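Local structure of HMG-CoA Lyase (Bacillus subtilis subsp. subtilis, 1YDO) at residues K5-K10 with G226-D231; T40-I45 with T266-E271; R139-T144 with E173-D178. The protein belongs to the HMGL-like family and is built as a TIM barrel, with eight parallel strands ringed by helices. All coordinates share one frame; numbering follows the deposited sequence.

Interaction 1. Residues K5-K10 with G226-D231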
ATOM      1  N   LYS A   5      13.213  -5.312 -16.516  1.00 42.68           N
ATOM      2  CA  LYS A   5      13.684  -6.609 -16.038  1.00 43.34           C
ATOM      3  C   LYS A   5      14.388  -6.522 -14.692  1.00 41.94           C
ATOM      4  O   LYS A   5      14.296  -7.438 -13.875  1.00 41.88           O
ATOM      5  CB  LYS A   5      14.637  -7.237 -17.062  1.00 45.23           C
ATOM      6  CG  LYS A   5      13.966  -7.735 -18.339  1.00 47.73           C
ATOM      7  CD  LYS A   5      13.068  -8.937 -18.071  1.00 49.06           C
ATOM      8  CE  LYS A   5      12.370  -9.430 -19.334  1.00 50.25           C
ATOM      9  NZ  LYS A   5      11.551 -10.634 -19.030  1.00 50.01           N
ATOM     10  N   LYS A   6      15.091  -5.420 -14.467  1.00 40.62           N
ATOM     11  CA  LYS A   6      15.820  -5.243 -13.225  1.00 39.84           C
ATOM     12  C   LYS A   6      15.646  -3.820 -12.700  1.00 38.76           C
ATOM     13  O   LYS A   6      15.617  -2.853 -13.466  1.00 37.36           O
ATOM     14  CB  LYS A   6      17.305  -5.568 -13.454  1.00 40.74           C
ATOM     15  CG  LYS A   6      18.039  -6.089 -12.228  1.00 43.18           C
ATOM     16  CD  LYS A   6      18.335  -4.972 -11.240  1.00 44.36           C
ATOM     17  CE  LYS A   6      19.091  -5.478 -10.015  1.00 44.81           C
ATOM     18  NZ  LYS A   6      19.580  -4.368  -9.138  1.00 45.07           N
ATOM     19  N   VAL A   7      15.507  -3.706 -11.382  1.00 37.18           N
ATOM     20  CA  VAL A   7      15.335  -2.418 -10.744  1.00 34.61           C
ATOM     21  C   VAL A   7      16.147  -2.327  -9.483  1.00 34.23           C
ATOM     22  O   VAL A   7      16.005  -3.159  -8.600  1.00 34.59           O
ATOM     23  CB  VAL A   7      13.879  -2.175 -10.399  1.00 33.72           C
ATOM     24  CG1 VAL A   7      13.771  -1.055  -9.385  1.00 32.67           C
ATOM     25  CG2 VAL A   7      13.116  -1.808 -11.659  1.00 35.67           C
ATOM     26  N   THR A   8      16.990  -1.302  -9.404  1.00 32.84           N
ATOM     27  CA  THR A   8      17.835  -1.098  -8.240  1.00 32.73           C
ATOM     28  C   THR A   8      17.148  -0.297  -7.139  1.00 31.37           C
ATOM     29  O   THR A   8      16.713   0.832  -7.353  1.00 29.29           O
ATOM     30  CB  THR A   8      19.139  -0.397  -8.632  1.00 34.09           C
ATOM     31  OG1 THR A   8      18.927   0.354  -9.830  1.00 35.43           O
ATOM     32  CG2 THR A   8      20.237  -1.423  -8.874  1.00 36.22           C
ATOM     33  N   ILE A   9      17.056  -0.903  -5.955  1.00 31.22           N
ATOM     34  CA  ILE A   9      16.443  -0.263  -4.803  1.00 30.36           C
ATOM     35  C   ILE A   9      17.517   0.148  -3.801  1.00 30.45           C
ATOM     36  O   ILE A   9      18.417  -0.629  -3.486  1.00 30.07           O
ATOM     37  CB  ILE A   9      15.469  -1.193  -4.064  1.00 31.05           C
ATOM     38  CG1 ILE A   9      16.242  -2.271  -3.354  1.00 31.19           C
ATOM     39  CG2 ILE A   9      14.474  -1.825  -5.025  1.00 28.15           C
ATOM     40  CD1 ILE A   9      15.488  -2.828  -2.210  1.00 35.33           C
ATOM     41  N   LYS A  10      17.401   1.366  -3.277  1.00 31.41           N
ATOM     42  CA  LYS A  10      18.366   1.884  -2.314  1.00 29.65           C
ATOM     43  C   LYS A  10      17.817   1.971  -0.888  1.00 28.26           C
ATOM     44  O   LYS A  10      16.771   2.558  -0.652  1.00 28.80           O
ATOM     45  CB  LYS A  10      18.848   3.253  -2.795  1.00 30.70           C
ATOM     46  CG  LYS A  10      19.404   3.194  -4.213  1.00 31.87           C
ATOM     47  CD  LYS A  10      20.226   4.420  -4.567  1.00 33.24           C
ATOM     48  CE  LYS A  10      20.930   4.230  -5.898  1.00 33.13           C
ATOM     49  NZ  LYS A  10      21.746   5.425  -6.240  1.00 37.06           N
ATOM     50  N   GLY A 226       9.381   4.207 -16.617  1.00 37.78           N
ATOM     51  CA  GLY A 226      10.780   3.907 -16.898  1.00 36.35           C
ATOM     52  C   GLY A 226      11.762   3.997 -15.734  1.00 34.55           C
ATOM     53  O   GLY A 226      12.867   3.459 -15.807  1.00 34.88           O
ATOM     54  N   ILE A 227      11.381   4.685 -14.665  1.00 32.76           N
ATOM     55  CA  ILE A 227      12.260   4.806 -13.504  1.00 31.15           C
ATOM     56  C   ILE A 227      12.613   3.394 -13.040  1.00 29.70           C
ATOM     57  O   ILE A 227      11.763   2.509 -13.053  1.00 30.17           O
ATOM     58  CB  ILE A 227      11.559   5.567 -12.338  1.00 29.97           C
ATOM     59  CG1 ILE A 227      11.568   7.072 -12.589  1.00 29.45           C
ATOM     60  CG2 ILE A 227      12.267   5.295 -11.044  1.00 29.01           C
ATOM     61  CD1 ILE A 227      10.667   7.511 -13.671  1.00 30.17           C
ATOM     62  N   THR A 228      13.856   3.178 -12.628  1.00 29.86           N
ATOM     63  CA  THR A 228      14.265   1.855 -12.183  1.00 29.58           C
ATOM     64  C   THR A 228      15.040   1.934 -10.874  1.00 29.16           C
ATOM     65  O   THR A 228      15.667   0.965 -10.442  1.00 29.40           O
ATOM     66  CB  THR A 228      15.145   1.157 -13.259  1.00 31.41           C
ATOM     67  OG1 THR A 228      16.323   1.949 -13.518  1.00 33.42           O
ATOM     68  CG2 THR A 228      14.362   0.987 -14.571  1.00 29.68           C
ATOM     69  N   VAL A 229      14.982   3.096 -10.244  1.00 27.52           N
ATOM     70  CA  VAL A 229      15.662   3.313  -8.983  1.00 27.95           C
ATOM     71  C   VAL A 229      14.666   3.743  -7.918  1.00 27.09           C
ATOM     72  O   VAL A 229      13.979   4.758  -8.055  1.00 26.17           O
ATOM     73  CB  VAL A 229      16.735   4.408  -9.129  1.00 28.63           C
ATOM     74  CG1 VAL A 229      17.557   4.521  -7.860  1.00 28.51           C
ATOM     75  CG2 VAL A 229      17.612   4.101 -10.314  1.00 26.32           C
ATOM     76  N   PHE A 230      14.584   2.976  -6.844  1.00 27.80           N
ATOM     77  CA  PHE A 230      13.650   3.332  -5.795  1.00 28.68           C
ATOM     78  C   PHE A 230      14.269   3.244  -4.427  1.00 29.07           C
ATOM     79  O   PHE A 230      14.994   2.304  -4.115  1.00 29.47           O
ATOM     80  CB  PHE A 230      12.429   2.439  -5.889  1.00 28.80           C
ATOM     81  CG  PHE A 230      11.619   2.677  -7.129  1.00 29.64           C
ATOM     82  CD1 PHE A 230      10.678   3.702  -7.178  1.00 29.76           C
ATOM     83  CD2 PHE A 230      11.812   1.888  -8.256  1.00 29.41           C
ATOM     84  CE1 PHE A 230       9.929   3.940  -8.339  1.00 30.32           C
ATOM     85  CE2 PHE A 230      11.076   2.113  -9.419  1.00 30.86           C
ATOM     86  CZ  PHE A 230      10.128   3.142  -9.460  1.00 30.13           C
ATOM     87  N   ASP A 231      13.987   4.247  -3.609  1.00 29.31           N
ATOM     88  CA  ASP A 231      14.511   4.306  -2.258  1.00 28.15           C
ATOM     89  C   ASP A 231      13.539   3.649  -1.317  1.00 28.02           C
ATOM     90  O   ASP A 231      12.328   3.774  -1.490  1.00 29.60           O
ATOM     91  CB  ASP A 231      14.709   5.756  -1.848  1.00 28.10           C
ATOM     92  CG  ASP A 231      15.868   6.404  -2.567  1.00 28.78           C
ATOM     93  OD1 ASP A 231      16.033   7.633  -2.433  1.00 27.80           O
ATOM     94  OD2 ASP A 231      16.616   5.676  -3.254  1.00 30.06           O
TER

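Interaction 2. Residues T40-I45 with T266-E271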
ATOM      1  N   THR A  40      22.709  -8.533   2.676  1.00 40.64           N
ATOM      2  CA  THR A  40      21.315  -8.843   2.449  1.00 38.12           C
ATOM      3  C   THR A  40      21.053  -8.964   0.947  1.00 37.34           C
ATOM      4  O   THR A  40      20.132  -9.655   0.500  1.00 37.01           O
ATOM      5  CB  THR A  40      20.438  -7.743   3.051  1.00 37.44           C
ATOM      6  OG1 THR A  40      19.150  -8.281   3.356  1.00 39.93           O
ATOM      7  CG2 THR A  40      20.284  -6.588   2.079  1.00 36.62           C
ATOM      8  N   GLY A  41      21.893  -8.305   0.165  1.00 36.08           N
ATOM      9  CA  GLY A  41      21.737  -8.355  -1.271  1.00 35.96           C
ATOM     10  C   GLY A  41      21.657  -6.938  -1.783  1.00 35.33           C
ATOM     11  O   GLY A  41      21.934  -6.660  -2.946  1.00 35.40           O
ATOM     12  N   LEU A  42      21.261  -6.031  -0.903  1.00 35.24           N
ATOM     13  CA  LEU A  42      21.177  -4.626  -1.274  1.00 35.12           C
ATOM     14  C   LEU A  42      22.565  -4.200  -1.759  1.00 34.52           C
ATOM     15  O   LEU A  42      23.571  -4.720  -1.290  1.00 34.81           O
ATOM     16  CB  LEU A  42      20.765  -3.792  -0.057  1.00 34.42           C
ATOM     17  CG  LEU A  42      19.298  -3.833   0.362  1.00 31.91           C
ATOM     18  CD1 LEU A  42      19.150  -3.305   1.765  1.00 31.55           C
ATOM     19  CD2 LEU A  42      18.467  -3.009  -0.614  1.00 31.77           C
ATOM     20  N   SER A  43      22.614  -3.256  -2.692  1.00 34.65           N
ATOM     21  CA  SER A  43      23.878  -2.776  -3.234  1.00 33.12           C
ATOM     22  C   SER A  43      24.097  -1.295  -2.927  1.00 34.26           C
ATOM     23  O   SER A  43      25.001  -0.675  -3.479  1.00 35.82           O
ATOM     24  CB  SER A  43      23.908  -2.962  -4.749  1.00 30.10           C
ATOM     25  OG  SER A  43      23.028  -2.068  -5.378  1.00 25.21           O
ATOM     26  N   TYR A  44      23.266  -0.726  -2.060  1.00 34.39           N
ATOM     27  CA  TYR A  44      23.381   0.681  -1.709  1.00 34.19           C
ATOM     28  C   TYR A  44      22.747   0.912  -0.349  1.00 34.64           C
ATOM     29  O   TYR A  44      21.628   0.480  -0.109  1.00 35.39           O
ATOM     30  CB  TYR A  44      22.686   1.516  -2.769  1.00 33.63           C
ATOM     31  CG  TYR A  44      22.811   2.995  -2.566  1.00 34.74           C
ATOM     32  CD1 TYR A  44      22.023   3.659  -1.630  1.00 34.50           C
ATOM     33  CD2 TYR A  44      23.675   3.748  -3.360  1.00 36.10           C
ATOM     34  CE1 TYR A  44      22.082   5.041  -1.495  1.00 36.93           C
ATOM     35  CE2 TYR A  44      23.740   5.130  -3.236  1.00 37.35           C
ATOM     36  CZ  TYR A  44      22.933   5.773  -2.303  1.00 37.93           C
ATOM     37  OH  TYR A  44      22.946   7.149  -2.208  1.00 39.67           O
ATOM     38  N   ILE A  45      23.461   1.598   0.540  1.00 35.13           N
ATOM     39  CA  ILE A  45      22.956   1.844   1.881  1.00 34.12           C
ATOM     40  C   ILE A  45      23.432   3.163   2.471  1.00 35.01           C
ATOM     41  O   ILE A  45      24.629   3.345   2.649  1.00 36.48           O
ATOM     42  CB  ILE A  45      23.440   0.770   2.840  1.00 31.61           C
ATOM     43  CG1 ILE A  45      23.096  -0.616   2.323  1.00 29.88           C
ATOM     44  CG2 ILE A  45      22.843   1.010   4.200  1.00 33.56           C
ATOM     45  CD1 ILE A  45      23.518  -1.710   3.279  1.00 29.67           C
ATOM     46  N   THR A 266      15.780  -7.700  -8.206  1.00 31.43           N
ATOM     47  CA  THR A 266      16.270  -6.679  -7.289  1.00 34.31           C
ATOM     48  C   THR A 266      17.547  -7.197  -6.639  1.00 34.69           C
ATOM     49  O   THR A 266      18.227  -6.483  -5.906  1.00 35.58           O
ATOM     50  CB  THR A 266      15.246  -6.369  -6.173  1.00 34.31           C
ATOM     51  OG1 THR A 266      15.203  -7.462  -5.250  1.00 33.85           O
ATOM     52  CG2 THR A 266      13.861  -6.154  -6.762  1.00 35.33           C
ATOM     53  N   ASN A 267      17.865  -8.451  -6.910  1.00 34.87           N
ATOM     54  CA  ASN A 267      19.054  -9.057  -6.341  1.00 36.56           C
ATOM     55  C   ASN A 267      19.074  -8.974  -4.828  1.00 36.55           C
ATOM     56  O   ASN A 267      20.133  -9.096  -4.208  1.00 36.33           O
ATOM     57  CB  ASN A 267      20.326  -8.406  -6.893  1.00 38.21           C
ATOM     58  CG  ASN A 267      20.537  -8.695  -8.370  1.00 40.23           C
ATOM     59  OD1 ASN A 267      20.380  -9.835  -8.833  1.00 41.30           O
ATOM     60  ND2 ASN A 267      20.917  -7.669  -9.117  1.00 40.39           N
ATOM     61  N   VAL A 268      17.907  -8.766  -4.236  1.00 36.09           N
ATOM     62  CA  VAL A 268      17.813  -8.700  -2.790  1.00 38.04           C
ATOM     63  C   VAL A 268      17.167  -9.968  -2.247  1.00 39.71           C
ATOM     64  O   VAL A 268      16.073 -10.337  -2.658  1.00 40.56           O
ATOM     65  CB  VAL A 268      16.990  -7.496  -2.344  1.00 36.46           C
ATOM     66  CG1 VAL A 268      16.930  -7.437  -0.832  1.00 34.77           C
ATOM     67  CG2 VAL A 268      17.623  -6.238  -2.890  1.00 38.92           C
ATOM     68  N   LYS A 269      17.850 -10.642  -1.333  1.00 40.66           N
ATOM     69  CA  LYS A 269      17.302 -11.848  -0.742  1.00 42.62           C
ATOM     70  C   LYS A 269      16.321 -11.452   0.361  1.00 43.28           C
ATOM     71  O   LYS A 269      16.690 -11.320   1.532  1.00 42.65           O
ATOM     72  CB  LYS A 269      18.433 -12.695  -0.189  1.00 45.57           C
ATOM     73  CG  LYS A 269      19.488 -13.008  -1.244  1.00 48.21           C
ATOM     74  CD  LYS A 269      20.891 -13.104  -0.645  1.00 50.08           C
ATOM     75  CE  LYS A 269      21.958 -13.146  -1.740  1.00 50.63           C
ATOM     76  NZ  LYS A 269      23.356 -13.030  -1.212  1.00 50.44           N
ATOM     77  N   LEU A 270      15.067 -11.263  -0.043  1.00 45.11           N
ATOM     78  CA  LEU A 270      13.985 -10.855   0.846  1.00 47.75           C
ATOM     79  C   LEU A 270      14.032 -11.507   2.226  1.00 49.20           C
ATOM     80  O   LEU A 270      13.939 -10.828   3.252  1.00 49.37           O
ATOM     81  CB  LEU A 270      12.639 -11.143   0.175  1.00 46.88           C
ATOM     82  CG  LEU A 270      11.394 -10.581   0.861  1.00 45.40           C
ATOM     83  CD1 LEU A 270      11.556  -9.087   1.098  1.00 44.14           C
ATOM     84  CD2 LEU A 270      10.181 -10.865  -0.008  1.00 45.29           C
ATOM     85  N   GLU A 271      14.169 -12.826   2.243  1.00 50.97           N
ATOM     86  CA  GLU A 271      14.240 -13.577   3.487  1.00 52.54           C
ATOM     87  C   GLU A 271      15.177 -12.869   4.466  1.00 51.93           C
ATOM     88  O   GLU A 271      14.793 -12.520   5.588  1.00 51.35           O
ATOM     89  CB  GLU A 271      14.737 -14.999   3.196  1.00 55.23           C
ATOM     90  CG  GLU A 271      14.678 -15.962   4.382  1.00 60.40           C
ATOM     91  CD  GLU A 271      15.995 -16.044   5.154  1.00 63.65           C
ATOM     92  OE1 GLU A 271      16.028 -16.705   6.226  1.00 63.84           O
ATOM     93  OE2 GLU A 271      16.998 -15.456   4.680  1.00 64.66           O
TER

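Interaction 3. Residues R139-T144 with E173-D178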
ATOM      1  N   ARG A 139      25.044  12.236  -5.330  1.00 40.48           N
ATOM      2  CA  ARG A 139      23.628  12.025  -5.558  1.00 38.94           C
ATOM      3  C   ARG A 139      22.875  13.162  -4.891  1.00 38.56           C
ATOM      4  O   ARG A 139      23.229  13.567  -3.786  1.00 38.45           O
ATOM      5  CB  ARG A 139      23.211  10.705  -4.935  1.00 37.87           C
ATOM      6  CG  ARG A 139      21.790  10.329  -5.197  1.00 35.40           C
ATOM      7  CD  ARG A 139      21.343   9.320  -4.179  1.00 34.37           C
ATOM      8  NE  ARG A 139      20.123   8.654  -4.589  1.00 35.15           N
ATOM      9  CZ  ARG A 139      19.359   7.942  -3.780  1.00 35.11           C
ATOM     10  NH1 ARG A 139      19.697   7.817  -2.503  1.00 34.25           N
ATOM     11  NH2 ARG A 139      18.276   7.346  -4.263  1.00 34.75           N
ATOM     12  N   ALA A 140      21.836  13.664  -5.555  1.00 39.22           N
ATOM     13  CA  ALA A 140      21.040  14.762  -5.020  1.00 39.85           C
ATOM     14  C   ALA A 140      19.661  14.291  -4.557  1.00 41.15           C
ATOM     15  O   ALA A 140      19.034  13.428  -5.175  1.00 40.94           O
ATOM     16  CB  ALA A 140      20.896  15.869  -6.070  1.00 39.62           C
ATOM     17  N   TYR A 141      19.200  14.887  -3.465  1.00 41.25           N
ATOM     18  CA  TYR A 141      17.919  14.566  -2.870  1.00 41.55           C
ATOM     19  C   TYR A 141      17.008  15.771  -2.953  1.00 39.88           C
ATOM     20  O   TYR A 141      17.028  16.618  -2.066  1.00 40.89           O
ATOM     21  CB  TYR A 141      18.122  14.216  -1.402  1.00 45.52           C
ATOM     22  CG  TYR A 141      17.892  12.772  -1.068  1.00 48.56           C
ATOM     23  CD1 TYR A 141      16.647  12.193  -1.273  1.00 49.75           C
ATOM     24  CD2 TYR A 141      18.917  11.983  -0.536  1.00 49.90           C
ATOM     25  CE1 TYR A 141      16.421  10.875  -0.963  1.00 51.44           C
ATOM     26  CE2 TYR A 141      18.701  10.653  -0.216  1.00 50.21           C
ATOM     27  CZ  TYR A 141      17.450  10.110  -0.435  1.00 51.73           C
ATOM     28  OH  TYR A 141      17.200   8.800  -0.130  1.00 55.66           O
ATOM     29  N   LEU A 142      16.216  15.867  -4.008  1.00 37.53           N
ATOM     30  CA  LEU A 142      15.308  17.000  -4.133  1.00 35.25           C
ATOM     31  C   LEU A 142      14.012  16.627  -3.408  1.00 34.33           C
ATOM     32  O   LEU A 142      13.347  15.663  -3.772  1.00 35.05           O
ATOM     33  CB  LEU A 142      15.037  17.267  -5.607  1.00 35.12           C
ATOM     34  CG  LEU A 142      14.817  18.723  -5.990  1.00 36.33           C
ATOM     35  CD1 LEU A 142      14.395  18.788  -7.449  1.00 37.13           C
ATOM     36  CD2 LEU A 142      13.761  19.351  -5.108  1.00 36.59           C
ATOM     37  N   SER A 143      13.644  17.379  -2.381  1.00 32.73           N
ATOM     38  CA  SER A 143      12.442  17.036  -1.655  1.00 32.58           C
ATOM     39  C   SER A 143      11.284  17.944  -1.990  1.00 34.98           C
ATOM     40  O   SER A 143      11.441  18.932  -2.706  1.00 35.33           O
ATOM     41  CB  SER A 143      12.686  17.062  -0.152  1.00 32.13           C
ATOM     42  OG  SER A 143      13.047  18.351   0.274  1.00 32.14           O
ATOM     43  N   THR A 144      10.116  17.575  -1.468  1.00 37.20           N
ATOM     44  CA  THR A 144       8.865  18.293  -1.655  1.00 39.19           C
ATOM     45  C   THR A 144       8.530  18.531  -3.134  1.00 40.18           C
ATOM     46  O   THR A 144       7.974  19.567  -3.492  1.00 40.85           O
ATOM     47  CB  THR A 144       8.893  19.627  -0.857  1.00 40.18           C
ATOM     48  OG1 THR A 144       7.571  20.161  -0.770  1.00 43.32           O
ATOM     49  CG2 THR A 144       9.788  20.638  -1.519  1.00 39.92           C
ATOM     50  N   GLU A 173      22.741  11.204  -9.933  1.00 38.33           N
ATOM     51  CA  GLU A 173      21.361  10.769  -9.776  1.00 35.27           C
ATOM     52  C   GLU A 173      20.543  11.781  -8.987  1.00 32.10           C
ATOM     53  O   GLU A 173      20.968  12.253  -7.944  1.00 29.21           O
ATOM     54  CB  GLU A 173      21.339   9.438  -9.049  1.00 35.11           C
ATOM     55  CG  GLU A 173      20.041   8.710  -9.153  1.00 37.97           C
ATOM     56  CD  GLU A 173      20.193   7.256  -8.771  1.00 40.19           C
ATOM     57  OE1 GLU A 173      20.143   6.954  -7.565  1.00 41.51           O
ATOM     58  OE2 GLU A 173      20.387   6.417  -9.678  1.00 41.57           O
ATOM     59  N   LEU A 174      19.363  12.108  -9.485  1.00 30.24           N
ATOM     60  CA  LEU A 174      18.522  13.056  -8.795  1.00 28.86           C
ATOM     61  C   LEU A 174      17.342  12.296  -8.193  1.00 28.33           C
ATOM     62  O   LEU A 174      16.457  11.831  -8.906  1.00 28.88           O
ATOM     63  CB  LEU A 174      18.036  14.109  -9.774  1.00 29.30           C
ATOM     64  CG  LEU A 174      17.667  15.476  -9.229  1.00 31.26           C
ATOM     65  CD1 LEU A 174      17.023  16.277 -10.344  1.00 32.60           C
ATOM     66  CD2 LEU A 174      16.702  15.353  -8.068  1.00 35.15           C
ATOM     67  N   SER A 175      17.321  12.171  -6.871  1.00 27.80           N
ATOM     68  CA  SER A 175      16.249  11.433  -6.219  1.00 26.58           C
ATOM     69  C   SER A 175      15.123  12.357  -5.824  1.00 26.65           C
ATOM     70  O   SER A 175      15.271  13.174  -4.921  1.00 26.15           O
ATOM     71  CB  SER A 175      16.796  10.693  -4.994  1.00 25.09           C
ATOM     72  OG  SER A 175      15.784  10.000  -4.311  1.00 26.41           O
ATOM     73  N   LEU A 176      13.994  12.219  -6.515  1.00 29.64           N
ATOM     74  CA  LEU A 176      12.795  13.033  -6.256  1.00 31.30           C
ATOM     75  C   LEU A 176      11.985  12.403  -5.140  1.00 31.19           C
ATOM     76  O   LEU A 176      11.720  11.212  -5.172  1.00 30.41           O
ATOM     77  CB  LEU A 176      11.927  13.095  -7.512  1.00 31.62           C
ATOM     78  CG  LEU A 176      12.705  13.383  -8.791  1.00 31.07           C
ATOM     79  CD1 LEU A 176      11.778  13.235  -9.967  1.00 31.28           C
ATOM     80  CD2 LEU A 176      13.308  14.770  -8.729  1.00 30.60           C
ATOM     81  N   GLY A 177      11.567  13.199  -4.170  1.00 33.80           N
ATOM     82  CA  GLY A 177      10.814  12.621  -3.088  1.00 37.52           C
ATOM     83  C   GLY A 177       9.452  13.204  -2.776  1.00 40.12           C
ATOM     84  O   GLY A 177       9.146  14.359  -3.080  1.00 38.31           O
ATOM     85  N   ASP A 178       8.630  12.367  -2.149  1.00 42.93           N
ATOM     86  CA  ASP A 178       7.286  12.730  -1.733  1.00 44.69           C
ATOM     87  C   ASP A 178       7.344  12.935  -0.230  1.00 45.01           C
ATOM     88  O   ASP A 178       7.023  12.043   0.545  1.00 45.85           O
ATOM     89  CB  ASP A 178       6.311  11.599  -2.052  1.00 46.18           C
ATOM     90  CG  ASP A 178       4.870  11.967  -1.729  1.00 48.47           C
ATOM     91  OD1 ASP A 178       4.002  11.069  -1.766  1.00 50.07           O
ATOM     92  OD2 ASP A 178       4.610  13.158  -1.443  1.00 47.61           O
TER

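Interaction 1. Residues K5-K10 with G226-D231
Lys10 buries more surface here than any other residue of the pair of segments, and it meets Asp231 and Val229 with its hydrocarbon chain rather than its charge. With CG placed anti to the carbonyl carbon (chi1 -55°) and the rest of the chain extended, the methylenes slant across both partners: CB of Lys10 lies 3.3 Å from OD2 of Asp231, and CE of Lys10 3.9 Å from CG1 of Val229. The charged ends do not meet, NZ of Lys10 remaining 5.9 Å from OD2 of Asp231; the amine is instead paired with Glu173 and the carboxylate with Arg139. Thr228 enters mainly through its backbone. Its O accepts a weak, bent bond from Thr8 N (2.8 Å, 123° at the hydrogen), and its CB rests 3.9 Å from CG2 of Val7. The other methyl of Val7, CG1, meets the ring of Phe230 at its edge and in its plane, 3.7 Å from CD2 of Phe230, while helix 215-225 packs on both of these side chains. Regular pairing follows: Phe230 N donates to Thr8 O at 3.1 Å, and Phe230 O receives Lys10 N at 2.7 Å. Side chains alternate along the strands, Thr8, Val229, Lys10 and Asp231 on one face of the sheet, Ile9 and Phe230 on the other, the face covered by helices 215-225 and 252-261. This is a parallel pairing between the first and last of the eight barrel strands in the chain, the ring closure by which a TIM barrel joins its two ends.

Interaction 2. Residues T40-I45 with T266-E271
Gly41 and Val268 approach backbone to backbone, their CA atoms 4.2 Å apart, and this is where the contact is tightest. Gly41 has a positive phi (126°) and no side chain, which lets the main chain of Asn267-Lys269 lie directly against it. The carbonyls come close here too, Asn267 O lying 3.3 Å from Gly41 O; both atoms are acceptors and no bond links them. Beside this point Thr40 O takes a hydrogen bond from Lys269 N at 3.1 Å, reasonably straight at 151° and arriving almost along the C=O direction. CG2 of Val268 adds the apolar share, resting 4.0 Å from CD2 of Leu42 as the two side chains cross. Ile9 of strand 8-11 touches both Leu42 and Val268, so on this side the pair runs into the packing around the first barrel strand. The solvent side is looser and belongs to the side chains of Asn267 and Lys269, both exposed residues. The side chain of Lys269 touches only with carbon: its CB lies 3.6 Å from Thr40 O, and the bend at chi2 brings CD back to 3.7 Å from Thr40 O. Lys269 is the N-cap residue of helix 270-284 and the centre of an inverse gamma turn; the N-H given to Thr40 thus lies where the chain turns into that helix. Chemically, then, a single hydrogen bond joins the approach to strand 44-49 to the start of helix 270-284, and the remaining contact depends on close backbone fit and one pair of apolar side chains.

Interaction 3. Residues R139-T144 with E173-D178
Ala140 and Leu142 each use both their N-H and their carbonyl toward segment 173-178, giving a ladder of four backbone hydrogen bonds. Ala140 N donates to Glu173 O at 2.9 Å, and Ala140 O accepts from Ser175 N at 2.7 Å; both bonds are nearly straight. The next, Leu142 N to Ser175 O at 3.0 Å, is bent (133° at the hydrogen). Gly177 N to Leu142 O, 3.1 Å, completes the series. These parallel neighbours form a beta-alpha-beta unit of the TIM barrel, strand 137-143 leading through helix 156-169 into strand 174-177. Among the polar side chains, Arg139 and Glu173 lie alongside each other, pointing the same way. Arg139 has CG anti to its backbone N and stays extended as far as NE, which brings NE within 3.4 Å of Glu173 OE1 in a salt bridge; guanidinium and carboxylate planes are turned 66° apart. Each has a stronger partner beyond the two segments, Arg139 NH2 pairing with Asp231 and Glu173 OE1 with Lys10. Over one face of the guanidinium sits the hydroxyl of Ser175, OG lying 3.6 Å from Arg139 NH2 without a hydrogen bond; that hydroxyl is bonded to Asp231 instead. The apolar contacts occupy the face of the sheet opposite Tyr141 and Ser175, where CB of Leu142 meets CD2 of Leu174 at 3.5 Å and, more loosely, CD1 of Leu142 stands 4.4 Å from CD2 of Leu176. Helix 156-169 covers Leu142 and Leu174 there.

In the fold
All three contacts belong to one barrel. Interaction 1 closes the ring, interaction 3 pairs two neighbouring strands elsewhere in it, and interaction 2 joins the loop before strand 44-49 to the start of helix 270-284, late in the chain. Interactions 1 and 3, with centres about 14 Å apart, are linked by two salt bridges: Lys10 NZ to Glu173 OE1 and Asp231 OD2 to Arg139 NH2, each 2.6 Å. Interactions 1 and 2, centres about 12 Å apart, meet through apolar atoms, Ile9 CD1 lying 3.4 Å from Leu42 CD2, and through a cation-pi contact of Lys10 with Tyr44. Interactions 2 and 3 are farther apart, about 21 Å between centres, yet Tyr44 OH makes a weak hydrogen bond with Arg139 NH1.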